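Long-range contacts in Na-translocating NADH-quinone reductase subunit C NqrC (PDB 4XHF), which binds flavin mononucleotide and forms subunit C of a bacterial multi-subunit membrane complex: residues E152-T157 against G187-D192; K68-N73 against V119-D124; V134-K139 against G147-E152. All coordinates share one frame; numbering follows the deposited sequence.

Contact 1. Residues E152-T157 against G187-D192; sequences EPDFNT and GKQLFD
Asn156 grips Leu190 and Phe191 with both its backbone O and its side-chain amide. The backbone O accepts from Leu190 N at 3.0 Å, beside a single beta bridge that pairs Thr157 with Gln189. With CG anti to the backbone N (chi1 -171°), the side chain reaches across to the next residue, where Asn156 OD1 receives Phe191 N at 2.7 Å along a nearly straight N-H (170°). Asn156 ND2 adds a weak bond to Phe191 O, so one amide addresses both the N-H and the C=O of Phe191. A water reinforces this: it accepts from Asn156 ND2 and donates to Phe191 O and Gln189 OE1.

A second polar group is a relay of side chains. Gln189 NE2 donates to Thr157 OG1 at 3.1 Å, with the acceptor lying in the amide plane, and OG1 donates in turn to the syn lone pair of Asp154 OD2 (2.8 Å). Asp154 OD1 accepts from Asn156 N, an Asx turn, and from Thr157 N, which extends it to an Asx motif, both from the same face of the carboxylate and overlapping the type I turn Glu152-Phe155.

Contacts of flat groups complete the interface. The amides of Asn156 and Gln189 stack with planes 20° apart, ND2 of the former 3.7 Å from CD of the latter, while Phe155 O comes to the edge of the Phe191 ring, 3.6 Å from CE2.

The contact joins the connection between strands 144-151 and 158-165 to the loop after helix 179-182. Ile158 continues the backbone bonding to Gly187 and Lys188, and Phe155 stacks on Phe244 of helix 241-249.

Contact 2. Residues K68-N73 against V119-D124; sequences KPLLIN and VFKVFD
Lys68 CB comes to the edge of the Phe123 ring, near its plane, at 4.2 Å from CE2. The other aromatic group, Phe120, meets Pro69 obliquely: the proline CB lies 3.9 Å from CE2, and its CA is equally near CD2. With CG beside its backbone N (chi1 -54°), the Phe120 ring is carried over to the pyrrolidine and crosses it at a slant on the sheet face these two residues share.

The other face carries Leu70, Val119 and the two lysines. Leu70 CB packs on Val119 CG2 (3.7 Å), which Ile72 CG2 also approaches. Leu70 CD1 touches Lys121 CE at 3.6 Å, lying against the extended lysine chain.

Four backbone bonds hold strands 67-73 and 113-123 antiparallel. The pair Lys68-Lys121 is hydrogen-bonded in both directions, and so is Leu70-Val119, where Leu70 N to Val119 O and Val119 N to Leu70 O are each 2.7 Å. Pro69 falls between them in a non-hydrogen-bonded pair with Phe120, a register in which its missing N-H costs no bond to the partner strand. Phe243 of helix 241-249 covers Ile72 and Val119.

Chemically the contact grades from an apolar end, Ile72 with Val119, to a charged one. There Lys68 NZ and Lys121 NZ stand 4.4 Å apart, an approach that may slightly lower the proton affinity of one of them, though Lys68 is exposed and solvent would screen much of the effect.

Contact 3. Residues V134-K139 against G147-E152; sequences VPFYGK and GYVAVE
Val134 and Val149 face each other as an antiparallel hydrogen-bonded pair, and Phe136 with Gly147 forms the next such pair along the hairpin of strands 129-139 and 144-151. The short segments run 4.6 Å apart at closest approach with N-to-C directions 134° apart, a pronounced twist. Val134 N to Val149 O (3.0 Å) and Val149 N to Val134 O (2.9 Å) close one ring of bonds; Phe136 N to Gly147 O and Gly147 N to Phe136 O, both 3.0 Å, close the other. Between them Pro135 takes the non-hydrogen-bonded place opposite Tyr148.

Phe136 CG sits between the backbone N and the carbonyl carbon (chi1 79°), which folds the ring back across the partner strand, CE1 being 3.4 Å from Gly147 C. The ring lies where a side chain of residue 147 would project: a CB there would stand 2.9 Å from Phe136 CE1, so the approach needs glycine, resembling aromatic rescue in antiparallel sheets. Val149 CG2 covers one ring face, 3.5 Å from CD1, while Tyr148 N stands at the ring edge. On the other sheet face Pro135 CB packs on Tyr148 CE1 at 3.8 Å. Phe136 and Val149 also meet Met231 of helix 221-234, whose first residues line the flavin mononucleotide pocket.

Every touching residue is buried, and the backbone N-H and C=O groups of the two hydrogen-bonded pairs satisfy one another within an apolar setting.

From the N terminus, contact 2 comes first: strand 113-123 returns to strand 67-73 and closes a 45-residue excursion. The chain then turns into strand 129-139, and contact 3 closes the hairpin with strand 144-151 over only seven intervening residues. Contact 1 follows, enclosing 29 residues that include strand 158-165 and Glu168, Thr169, Ile172 and Gly173 of the flavin mononucleotide pocket. The three run in series, neither nested nor crossed. Contacts 2 and 3 belong to one antiparallel sheet and touch where Val119 CG1 lies 3.7 Å from Val134 CG1. Contacts 3 and 1 share Glu152, and Val151 packs on Leu190, linking the sheet to the loop beyond helix 179-182.

Contact 1. Residues E152-T157 against G187-D192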
ATOM      1  N   GLU A 152       1.661  -9.169   6.575  1.00 12.65           N
ATOM      2  CA  GLU A 152       2.249  -9.838   7.729  1.00 13.68           C
ATOM      3  C   GLU A 152       3.700 -10.219   7.424  1.00 14.55           C
ATOM      4  O   GLU A 152       4.111 -10.198   6.263  1.00 14.57           O
ATOM      5  CB  GLU A 152       1.430 -11.077   8.105  1.00 14.72           C
ATOM      6  CG  GLU A 152      -0.020 -10.776   8.475  1.00 13.78           C
ATOM      7  CD  GLU A 152      -0.746 -11.981   9.049  1.00 16.28           C
ATOM      8  OE1 GLU A 152      -0.162 -13.084   9.054  1.00 18.64           O
ATOM      9  OE2 GLU A 152      -1.899 -11.823   9.500  1.00 18.25           O
ATOM     10  N   PRO A 153       4.482 -10.561   8.463  1.00 14.47           N
ATOM     11  CA  PRO A 153       5.906 -10.884   8.300  1.00 15.79           C
ATOM     12  C   PRO A 153       6.203 -12.061   7.369  1.00 15.54           C
ATOM     13  O   PRO A 153       7.373 -12.278   7.054  1.00 14.38           O
ATOM     14  CB  PRO A 153       6.350 -11.210   9.730  1.00 16.94           C
ATOM     15  CG  PRO A 153       5.421 -10.451  10.590  1.00 15.93           C
ATOM     16  CD  PRO A 153       4.102 -10.537   9.887  1.00 14.67           C
ATOM     17  N   ASP A 154       5.187 -12.812   6.947  1.00 16.88           N
ATOM     18  CA  ASP A 154       5.390 -13.823   5.911  1.00 17.53           C
ATOM     19  C   ASP A 154       5.412 -13.147   4.539  1.00 16.49           C
ATOM     20  O   ASP A 154       5.752 -13.768   3.532  1.00 16.02           O
ATOM     21  CB  ASP A 154       4.308 -14.916   5.965  1.00 18.37           C
ATOM     22  CG  ASP A 154       2.897 -14.386   5.729  1.00 19.86           C
ATOM     23  OD1 ASP A 154       2.732 -13.211   5.336  1.00 19.91           O
ATOM     24  OD2 ASP A 154       1.939 -15.165   5.930  1.00 18.55           O
ATOM     25  N   PHE A 155       5.042 -11.867   4.525  1.00 17.30           N
ATOM     26  CA  PHE A 155       5.053 -11.047   3.316  1.00 18.29           C
ATOM     27  C   PHE A 155       4.141 -11.647   2.251  1.00 17.06           C
ATOM     28  O   PHE A 155       4.454 -11.638   1.059  1.00 16.26           O
ATOM     29  CB  PHE A 155       6.483 -10.892   2.798  1.00 20.59           C
ATOM     30  CG  PHE A 155       7.424 -10.305   3.811  1.00 18.67           C
ATOM     31  CD1 PHE A 155       7.085  -9.153   4.501  1.00 18.33           C
ATOM     32  CD2 PHE A 155       8.632 -10.917   4.092  1.00 18.97           C
ATOM     33  CE1 PHE A 155       7.942  -8.613   5.439  1.00 19.31           C
ATOM     34  CE2 PHE A 155       9.493 -10.382   5.030  1.00 19.12           C
ATOM     35  CZ  PHE A 155       9.146  -9.229   5.706  1.00 18.28           C
ATOM     36  N   ASN A 156       3.003 -12.158   2.706  1.00 15.89           N
ATOM     37  CA  ASN A 156       2.015 -12.776   1.834  1.00 14.05           C
ATOM     38  C   ASN A 156       0.605 -12.474   2.332  1.00 13.11           C
ATOM     39  O   ASN A 156      -0.244 -11.999   1.578  1.00 12.11           O
ATOM     40  CB  ASN A 156       2.243 -14.287   1.761  1.00 13.96           C
ATOM     41  CG  ASN A 156       1.395 -14.958   0.701  1.00 16.93           C
ATOM     42  OD1 ASN A 156       0.852 -14.302  -0.186  1.00 19.16           O
ATOM     43  ND2 ASN A 156       1.286 -16.279   0.784  1.00 22.05           N
ATOM     44  N   THR A 157       0.369 -12.737   3.614  1.00 13.00           N
ATOM     45  CA  THR A 157      -0.937 -12.502   4.221  1.00 13.65           C
ATOM     46  C   THR A 157      -1.176 -11.008   4.425  1.00 11.95           C
ATOM     47  O   THR A 157      -0.359 -10.312   5.029  1.00 13.32           O
ATOM     48  CB  THR A 157      -1.065 -13.236   5.574  1.00 14.11           C
ATOM     49  OG1 THR A 157      -0.802 -14.632   5.390  1.00 15.02           O
ATOM     50  CG2 THR A 157      -2.461 -13.065   6.160  1.00 14.61           C
ATOM     51  N   GLY A 187      -6.677 -10.856   5.669  1.00 13.89           N
ATOM     52  CA  GLY A 187      -6.482 -12.293   5.779  1.00 14.65           C
ATOM     53  C   GLY A 187      -6.183 -12.965   4.453  1.00 14.21           C
ATOM     54  O   GLY A 187      -5.749 -14.116   4.418  1.00 16.18           O
ATOM     55  N   LYS A 188      -6.417 -12.248   3.360  1.00 12.94           N
ATOM     56  CA  LYS A 188      -6.145 -12.779   2.031  1.00 12.73           C
ATOM     57  C   LYS A 188      -4.641 -12.852   1.794  1.00 13.58           C
ATOM     58  O   LYS A 188      -3.868 -12.194   2.490  1.00 15.88           O
ATOM     59  CB  LYS A 188      -6.814 -11.912   0.963  1.00 13.49           C
ATOM     60  CG  LYS A 188      -8.326 -11.805   1.106  1.00 14.82           C
ATOM     61  CD  LYS A 188      -9.011 -13.141   0.877  1.00 15.96           C
ATOM     62  CE  LYS A 188     -10.507 -13.043   1.105  1.00 18.97           C
ATOM     63  NZ  LYS A 188     -11.216 -14.273   0.659  1.00 21.33           N
ATOM     64  N   GLN A 189      -4.233 -13.650   0.809  1.00 15.24           N
ATOM     65  CA  GLN A 189      -2.815 -13.852   0.518  1.00 16.88           C
ATOM     66  C   GLN A 189      -2.462 -13.478  -0.921  1.00 14.63           C
ATOM     67  O   GLN A 189      -3.134 -13.887  -1.866  1.00 13.14           O
ATOM     68  CB  GLN A 189      -2.426 -15.304   0.796  1.00 18.01           C
ATOM     69  CG  GLN A 189      -2.383 -15.635   2.278  1.00 19.30           C
ATOM     70  CD  GLN A 189      -1.848 -17.022   2.552  1.00 23.13           C
ATOM     71  OE1 GLN A 189      -2.051 -17.946   1.762  1.00 26.33           O
ATOM     72  NE2 GLN A 189      -1.152 -17.177   3.672  1.00 22.11           N
ATOM     73  N   LEU A 190      -1.391 -12.702  -1.066  1.00 14.86           N
ATOM     74  CA  LEU A 190      -0.983 -12.167  -2.361  1.00 14.67           C
ATOM     75  C   LEU A 190      -0.480 -13.236  -3.325  1.00 15.50           C
ATOM     76  O   LEU A 190      -0.791 -13.191  -4.515  1.00 14.66           O
ATOM     77  CB  LEU A 190       0.104 -11.107  -2.166  1.00 16.65           C
ATOM     78  CG  LEU A 190      -0.344  -9.812  -1.486  1.00 17.87           C
ATOM     79  CD1 LEU A 190       0.855  -9.083  -0.923  1.00 21.95           C
ATOM     80  CD2 LEU A 190      -1.092  -8.918  -2.461  1.00 17.42           C
ATOM     81  N   PHE A 191       0.291 -14.191  -2.809  1.00 18.29           N
ATOM     82  CA  PHE A 191       0.996 -15.160  -3.648  1.00 17.38           C
ATOM     83  C   PHE A 191       0.570 -16.601  -3.401  1.00 20.62           C
ATOM     84  O   PHE A 191       0.088 -16.939  -2.319  1.00 19.77           O
ATOM     85  CB  PHE A 191       2.502 -15.051  -3.417  1.00 17.83           C
ATOM     86  CG  PHE A 191       3.028 -13.653  -3.512  1.00 20.82           C
ATOM     87  CD1 PHE A 191       3.319 -13.092  -4.743  1.00 20.82           C
ATOM     88  CD2 PHE A 191       3.240 -12.902  -2.370  1.00 19.75           C
ATOM     89  CE1 PHE A 191       3.807 -11.806  -4.831  1.00 18.51           C
ATOM     90  CE2 PHE A 191       3.728 -11.616  -2.452  1.00 18.09           C
ATOM     91  CZ  PHE A 191       4.012 -11.069  -3.684  1.00 17.67           C
ATOM     92  N   ASP A 192       0.771 -17.449  -4.409  1.00 25.45           N
ATOM     93  CA  ASP A 192       0.553 -18.885  -4.264  1.00 29.91           C
ATOM     94  C   ASP A 192       1.839 -19.574  -3.803  1.00 32.19           C
ATOM     95  O   ASP A 192       2.814 -18.910  -3.447  1.00 29.20           O
ATOM     96  CB  ASP A 192       0.042 -19.499  -5.579  1.00 31.47           C
ATOM     97  CG  ASP A 192       0.998 -19.298  -6.752  1.00 30.09           C
ATOM     98  OD1 ASP A 192       2.227 -19.237  -6.548  1.00 29.83           O
ATOM     99  OD2 ASP A 192       0.507 -19.216  -7.897  1.00 30.27           O
TER
HETATM  100  O   HOH W   1      -0.032 -18.800  -0.215  1.00 20.39           O

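Contact 2. Residues K68-N73 against V119-D124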
ATOM      1  N   LYS A  68       8.336   2.413  12.326  1.00 11.45           N
ATOM      2  CA  LYS A  68       9.626   2.877  11.835  1.00 13.10           C
ATOM      3  C   LYS A  68       9.537   3.182  10.343  1.00 11.83           C
ATOM      4  O   LYS A  68       9.568   2.266   9.522  1.00 10.37           O
ATOM      5  CB  LYS A  68      10.709   1.828  12.093  1.00 16.46           C
ATOM      6  CG  LYS A  68      12.089   2.221  11.596  1.00 21.82           C
ATOM      7  CD  LYS A  68      13.160   1.275  12.131  1.00 27.59           C
ATOM      8  CE  LYS A  68      14.044   0.745  11.016  1.00 31.63           C
ATOM      9  NZ  LYS A  68      14.947  -0.361  11.456  1.00 34.01           N
ATOM     10  N   PRO A  69       9.407   4.469   9.984  1.00 12.40           N
ATOM     11  CA  PRO A  69       9.383   4.824   8.562  1.00 13.96           C
ATOM     12  C   PRO A  69      10.730   4.575   7.894  1.00 13.49           C
ATOM     13  O   PRO A  69      11.773   4.815   8.502  1.00 14.37           O
ATOM     14  CB  PRO A  69       9.043   6.320   8.571  1.00 15.60           C
ATOM     15  CG  PRO A  69       8.465   6.587   9.918  1.00 15.66           C
ATOM     16  CD  PRO A  69       9.157   5.639  10.841  1.00 15.90           C
ATOM     17  N   LEU A  70      10.693   4.092   6.657  1.00 11.58           N
ATOM     18  CA  LEU A  70      11.903   3.779   5.911  1.00 12.27           C
ATOM     19  C   LEU A  70      11.780   4.216   4.466  1.00 12.02           C
ATOM     20  O   LEU A  70      10.740   4.031   3.841  1.00 10.28           O
ATOM     21  CB  LEU A  70      12.194   2.280   5.954  1.00 12.93           C
ATOM     22  CG  LEU A  70      12.574   1.674   7.301  1.00 12.43           C
ATOM     23  CD1 LEU A  70      12.562   0.163   7.204  1.00 14.00           C
ATOM     24  CD2 LEU A  70      13.940   2.168   7.726  1.00 14.18           C
ATOM     25  N   LEU A  71      12.852   4.800   3.945  1.00 11.59           N
ATOM     26  CA  LEU A  71      12.973   5.048   2.519  1.00 12.15           C
ATOM     27  C   LEU A  71      13.889   3.971   1.956  1.00 13.86           C
ATOM     28  O   LEU A  71      15.039   3.857   2.371  1.00 15.60           O
ATOM     29  CB  LEU A  71      13.528   6.448   2.247  1.00 16.28           C
ATOM     30  CG  LEU A  71      13.548   6.903   0.785  1.00 18.38           C
ATOM     31  CD1 LEU A  71      12.131   7.038   0.234  1.00 19.22           C
ATOM     32  CD2 LEU A  71      14.316   8.213   0.642  1.00 18.41           C
ATOM     33  N   ILE A  72      13.371   3.173   1.028  1.00 14.76           N
ATOM     34  CA  ILE A  72      14.124   2.048   0.490  1.00 14.27           C
ATOM     35  C   ILE A  72      14.287   2.166  -1.017  1.00 15.72           C
ATOM     36  O   ILE A  72      13.413   2.684  -1.712  1.00 14.79           O
ATOM     37  CB  ILE A  72      13.445   0.696   0.831  1.00 15.51           C
ATOM     38  CG1 ILE A  72      12.042   0.613   0.223  1.00 16.62           C
ATOM     39  CG2 ILE A  72      13.382   0.504   2.338  1.00 12.88           C
ATOM     40  CD1 ILE A  72      11.975  -0.188  -1.058  1.00 20.04           C
ATOM     41  N   ASN A  73      15.425   1.691  -1.508  1.00 17.27           N
ATOM     42  CA  ASN A  73      15.677   1.609  -2.936  1.00 16.85           C
ATOM     43  C   ASN A  73      14.968   0.394  -3.519  1.00 14.85           C
ATOM     44  O   ASN A  73      15.262  -0.741  -3.149  1.00 15.69           O
ATOM     45  CB  ASN A  73      17.178   1.532  -3.206  1.00 19.71           C
ATOM     46  CG  ASN A  73      17.510   1.617  -4.678  1.00 21.39           C
ATOM     47  OD1 ASN A  73      17.408   0.633  -5.409  1.00 23.66           O
ATOM     48  ND2 ASN A  73      17.914   2.799  -5.122  1.00 24.29           N
ATOM     49  N   VAL A 119       8.340   3.117   3.076  1.00 11.83           N
ATOM     50  CA  VAL A 119       7.649   1.983   3.675  1.00 10.14           C
ATOM     51  C   VAL A 119       7.668   2.119   5.190  1.00  8.61           C
ATOM     52  O   VAL A 119       8.418   2.927   5.737  1.00  9.25           O
ATOM     53  CB  VAL A 119       8.289   0.640   3.258  1.00  9.93           C
ATOM     54  CG1 VAL A 119       8.214   0.464   1.755  1.00  8.00           C
ATOM     55  CG2 VAL A 119       9.734   0.557   3.726  1.00 11.93           C
ATOM     56  N   PHE A 120       6.836   1.328   5.859  1.00  9.09           N
ATOM     57  CA  PHE A 120       6.696   1.400   7.310  1.00 10.14           C
ATOM     58  C   PHE A 120       6.724   0.018   7.949  1.00  8.58           C
ATOM     59  O   PHE A 120       5.906  -0.837   7.621  1.00  8.36           O
ATOM     60  CB  PHE A 120       5.392   2.102   7.684  1.00 10.46           C
ATOM     61  CG  PHE A 120       5.220   3.447   7.047  1.00  8.49           C
ATOM     62  CD1 PHE A 120       4.638   3.566   5.796  1.00  8.91           C
ATOM     63  CD2 PHE A 120       5.628   4.592   7.704  1.00 11.64           C
ATOM     64  CE1 PHE A 120       4.475   4.804   5.210  1.00  9.73           C
ATOM     65  CE2 PHE A 120       5.469   5.834   7.124  1.00 11.65           C
ATOM     66  CZ  PHE A 120       4.891   5.940   5.875  1.00 11.00           C
ATOM     67  N   LYS A 121       7.670  -0.194   8.859  1.00 10.17           N
ATOM     68  CA  LYS A 121       7.681  -1.393   9.688  1.00  9.14           C
ATOM     69  C   LYS A 121       6.847  -1.129  10.932  1.00 10.89           C
ATOM     70  O   LYS A 121       7.038  -0.115  11.599  1.00 11.67           O
ATOM     71  CB  LYS A 121       9.107  -1.786  10.076  1.00 10.18           C
ATOM     72  CG  LYS A 121       9.943  -2.343   8.934  1.00 11.08           C
ATOM     73  CD  LYS A 121      11.339  -2.714   9.411  1.00 14.21           C
ATOM     74  CE  LYS A 121      12.197  -3.249   8.280  1.00 17.80           C
ATOM     75  NZ  LYS A 121      13.569  -3.589   8.746  1.00 20.06           N
ATOM     76  N   VAL A 122       5.923  -2.038  11.235  1.00 11.60           N
ATOM     77  CA  VAL A 122       5.022  -1.875  12.374  1.00  9.98           C
ATOM     78  C   VAL A 122       5.263  -2.971  13.408  1.00  8.84           C
ATOM     79  O   VAL A 122       5.331  -4.151  13.067  1.00  9.04           O
ATOM     80  CB  VAL A 122       3.548  -1.903  11.929  1.00  9.25           C
ATOM     81  CG1 VAL A 122       2.632  -1.551  13.094  1.00 11.88           C
ATOM     82  CG2 VAL A 122       3.327  -0.943  10.763  1.00  9.76           C
ATOM     83  N   PHE A 123       5.387  -2.566  14.669  1.00 11.80           N
ATOM     84  CA  PHE A 123       5.678  -3.487  15.765  1.00 12.42           C
ATOM     85  C   PHE A 123       4.549  -3.497  16.793  1.00 16.16           C
ATOM     86  O   PHE A 123       3.941  -2.463  17.066  1.00 19.56           O
ATOM     87  CB  PHE A 123       6.995  -3.102  16.445  1.00 13.61           C
ATOM     88  CG  PHE A 123       8.166  -3.030  15.505  1.00 13.28           C
ATOM     89  CD1 PHE A 123       8.949  -4.147  15.266  1.00 14.13           C
ATOM     90  CD2 PHE A 123       8.482  -1.846  14.860  1.00 11.49           C
ATOM     91  CE1 PHE A 123      10.024  -4.083  14.403  1.00 14.27           C
ATOM     92  CE2 PHE A 123       9.556  -1.778  13.997  1.00 12.28           C
ATOM     93  CZ  PHE A 123      10.327  -2.898  13.768  1.00 13.12           C
ATOM     94  N   ASP A 124       4.274  -4.666  17.364  1.00 14.44           N
ATOM     95  CA  ASP A 124       3.292  -4.771  18.432  1.00 18.40           C
ATOM     96  C   ASP A 124       3.906  -4.278  19.736  1.00 24.77           C
ATOM     97  O   ASP A 124       5.069  -3.874  19.765  1.00 22.67           O
ATOM     98  CB  ASP A 124       2.793  -6.210  18.581  1.00 20.10           C
ATOM     99  CG  ASP A 124       3.920  -7.208  18.804  1.00 21.18           C
ATOM    100  OD1 ASP A 124       4.980  -6.825  19.343  1.00 22.34           O
ATOM    101  OD2 ASP A 124       3.741  -8.390  18.444  1.00 23.34           O
TER

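Contact 3. Residues V134-K139 against G147-E152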
ATOM      1  N   VAL A 134       3.173  -0.820   2.944  1.00  9.89           N
ATOM      2  CA  VAL A 134       3.782  -0.262   1.741  1.00  8.19           C
ATOM      3  C   VAL A 134       2.750   0.491   0.907  1.00  7.93           C
ATOM      4  O   VAL A 134       1.579   0.114   0.873  1.00  8.03           O
ATOM      5  CB  VAL A 134       4.431  -1.359   0.869  1.00  6.68           C
ATOM      6  CG1 VAL A 134       5.487  -2.103   1.657  1.00  8.90           C
ATOM      7  CG2 VAL A 134       3.381  -2.330   0.338  1.00  8.67           C
ATOM      8  N   PRO A 135       3.182   1.564   0.229  1.00  8.01           N
ATOM      9  CA  PRO A 135       2.289   2.298  -0.667  1.00  9.81           C
ATOM     10  C   PRO A 135       2.096   1.577  -1.994  1.00  8.79           C
ATOM     11  O   PRO A 135       3.036   0.978  -2.515  1.00  9.06           O
ATOM     12  CB  PRO A 135       3.017   3.625  -0.873  1.00 12.22           C
ATOM     13  CG  PRO A 135       4.456   3.270  -0.739  1.00 12.47           C
ATOM     14  CD  PRO A 135       4.507   2.201   0.316  1.00  9.57           C
ATOM     15  N   PHE A 136       0.883   1.633  -2.529  1.00  9.03           N
ATOM     16  CA  PHE A 136       0.621   1.114  -3.859  1.00  7.75           C
ATOM     17  C   PHE A 136      -0.338   2.058  -4.555  1.00  7.23           C
ATOM     18  O   PHE A 136      -1.140   2.732  -3.909  1.00  7.11           O
ATOM     19  CB  PHE A 136       0.042  -0.302  -3.799  1.00  6.66           C
ATOM     20  CG  PHE A 136      -1.413  -0.345  -3.463  1.00  9.78           C
ATOM     21  CD1 PHE A 136      -1.852  -0.009  -2.196  1.00  9.70           C
ATOM     22  CD2 PHE A 136      -2.343  -0.722  -4.412  1.00  9.92           C
ATOM     23  CE1 PHE A 136      -3.190  -0.050  -1.880  1.00  9.16           C
ATOM     24  CE2 PHE A 136      -3.684  -0.764  -4.103  1.00 11.43           C
ATOM     25  CZ  PHE A 136      -4.108  -0.428  -2.834  1.00 11.22           C
ATOM     26  N   TYR A 137      -0.235   2.122  -5.874  1.00  7.79           N
ATOM     27  CA  TYR A 137      -1.165   2.910  -6.660  1.00  8.00           C
ATOM     28  C   TYR A 137      -1.144   2.447  -8.104  1.00 10.14           C
ATOM     29  O   TYR A 137      -0.194   1.805  -8.549  1.00 11.67           O
ATOM     30  CB  TYR A 137      -0.838   4.403  -6.566  1.00  8.90           C
ATOM     31  CG  TYR A 137       0.488   4.803  -7.173  1.00 10.71           C
ATOM     32  CD1 TYR A 137       1.671   4.648  -6.465  1.00 13.63           C
ATOM     33  CD2 TYR A 137       0.554   5.352  -8.446  1.00 12.56           C
ATOM     34  CE1 TYR A 137       2.885   5.017  -7.014  1.00 15.40           C
ATOM     35  CE2 TYR A 137       1.762   5.725  -9.003  1.00 13.89           C
ATOM     36  CZ  TYR A 137       2.923   5.557  -8.282  1.00 15.23           C
ATOM     37  OH  TYR A 137       4.127   5.928  -8.837  1.00 18.54           O
ATOM     38  N   GLY A 138      -2.210   2.762  -8.826  1.00 12.33           N
ATOM     39  CA  GLY A 138      -2.349   2.337 -10.203  1.00 12.34           C
ATOM     40  C   GLY A 138      -3.605   2.915 -10.814  1.00 12.55           C
ATOM     41  O   GLY A 138      -4.508   3.351 -10.101  1.00 14.33           O
ATOM     42  N   LYS A 139      -3.665   2.927 -12.140  1.00 13.65           N
ATOM     43  CA  LYS A 139      -4.825   3.460 -12.831  1.00 15.02           C
ATOM     44  C   LYS A 139      -6.000   2.501 -12.707  1.00 16.50           C
ATOM     45  O   LYS A 139      -5.869   1.306 -12.973  1.00 18.92           O
ATOM     46  CB  LYS A 139      -4.512   3.713 -14.306  1.00 17.33           C
ATOM     47  CG  LYS A 139      -5.598   4.486 -15.038  1.00 20.76           C
ATOM     48  CD  LYS A 139      -5.532   4.261 -16.536  1.00 24.68           C
ATOM     49  CE  LYS A 139      -6.581   5.087 -17.262  1.00 33.04           C
ATOM     50  NZ  LYS A 139      -6.321   6.547 -17.147  1.00 38.48           N
ATOM     51  N   GLY A 147      -3.221   4.116  -2.268  1.00 13.86           N
ATOM     52  CA  GLY A 147      -3.515   3.479  -1.000  1.00 12.24           C
ATOM     53  C   GLY A 147      -2.304   2.841  -0.350  1.00 11.86           C
ATOM     54  O   GLY A 147      -1.168   3.051  -0.781  1.00 12.53           O
ATOM     55  N   TYR A 148      -2.560   2.061   0.696  1.00 10.16           N
ATOM     56  CA  TYR A 148      -1.522   1.329   1.412  1.00  9.70           C
ATOM     57  C   TYR A 148      -1.976  -0.103   1.673  1.00 10.16           C
ATOM     58  O   TYR A 148      -3.161  -0.350   1.902  1.00  8.91           O
ATOM     59  CB  TYR A 148      -1.178   2.021   2.738  1.00 11.80           C
ATOM     60  CG  TYR A 148      -0.570   3.397   2.584  1.00 15.62           C
ATOM     61  CD1 TYR A 148       0.804   3.565   2.467  1.00 14.88           C
ATOM     62  CD2 TYR A 148      -1.370   4.531   2.557  1.00 20.35           C
ATOM     63  CE1 TYR A 148       1.362   4.823   2.326  1.00 16.84           C
ATOM     64  CE2 TYR A 148      -0.822   5.793   2.417  1.00 20.28           C
ATOM     65  CZ  TYR A 148       0.545   5.932   2.301  1.00 20.37           C
ATOM     66  OH  TYR A 148       1.096   7.184   2.159  1.00 25.23           O
ATOM     67  N   VAL A 149      -1.028  -1.036   1.617  1.00 12.14           N
ATOM     68  CA  VAL A 149      -1.271  -2.429   1.983  1.00 12.11           C
ATOM     69  C   VAL A 149      -0.328  -2.858   3.100  1.00 12.71           C
ATOM     70  O   VAL A 149       0.892  -2.749   2.972  1.00 10.28           O
ATOM     71  CB  VAL A 149      -1.082  -3.381   0.789  1.00 12.56           C
ATOM     72  CG1 VAL A 149      -1.360  -4.824   1.198  1.00 11.33           C
ATOM     73  CG2 VAL A 149      -1.984  -2.978  -0.354  1.00 13.92           C
ATOM     74  N   ALA A 150      -0.908  -3.346   4.192  1.00 13.15           N
ATOM     75  CA  ALA A 150      -0.141  -3.910   5.294  1.00 13.21           C
ATOM     76  C   ALA A 150      -0.059  -5.417   5.117  1.00 11.56           C
ATOM     77  O   ALA A 150      -1.083  -6.081   4.972  1.00  9.79           O
ATOM     78  CB  ALA A 150      -0.781  -3.562   6.625  1.00 13.26           C
ATOM     79  N   VAL A 151       1.159  -5.949   5.119  1.00 13.42           N
ATOM     80  CA  VAL A 151       1.370  -7.382   4.960  1.00 12.73           C
ATOM     81  C   VAL A 151       2.034  -7.947   6.211  1.00 11.66           C
ATOM     82  O   VAL A 151       2.854  -7.282   6.839  1.00 13.01           O
ATOM     83  CB  VAL A 151       2.234  -7.696   3.713  1.00 13.76           C
ATOM     84  CG1 VAL A 151       1.508  -7.272   2.448  1.00 14.85           C
ATOM     85  CG2 VAL A 151       3.590  -7.010   3.794  1.00 13.41           C
ATOM     86  N   GLU A 152       1.661  -9.169   6.575  1.00 12.65           N
ATOM     87  CA  GLU A 152       2.249  -9.838   7.729  1.00 13.68           C
ATOM     88  C   GLU A 152       3.700 -10.219   7.424  1.00 14.55           C
ATOM     89  O   GLU A 152       4.111 -10.198   6.263  1.00 14.57           O
ATOM     90  CB  GLU A 152       1.430 -11.077   8.105  1.00 14.72           C
ATOM     91  CG  GLU A 152      -0.020 -10.776   8.475  1.00 13.78           C
ATOM     92  CD  GLU A 152      -0.746 -11.981   9.049  1.00 16.28           C
ATOM     93  OE1 GLU A 152      -0.162 -13.084   9.054  1.00 18.64           O
ATOM     94  OE2 GLU A 152      -1.899 -11.823   9.500  1.00 18.25           O
TER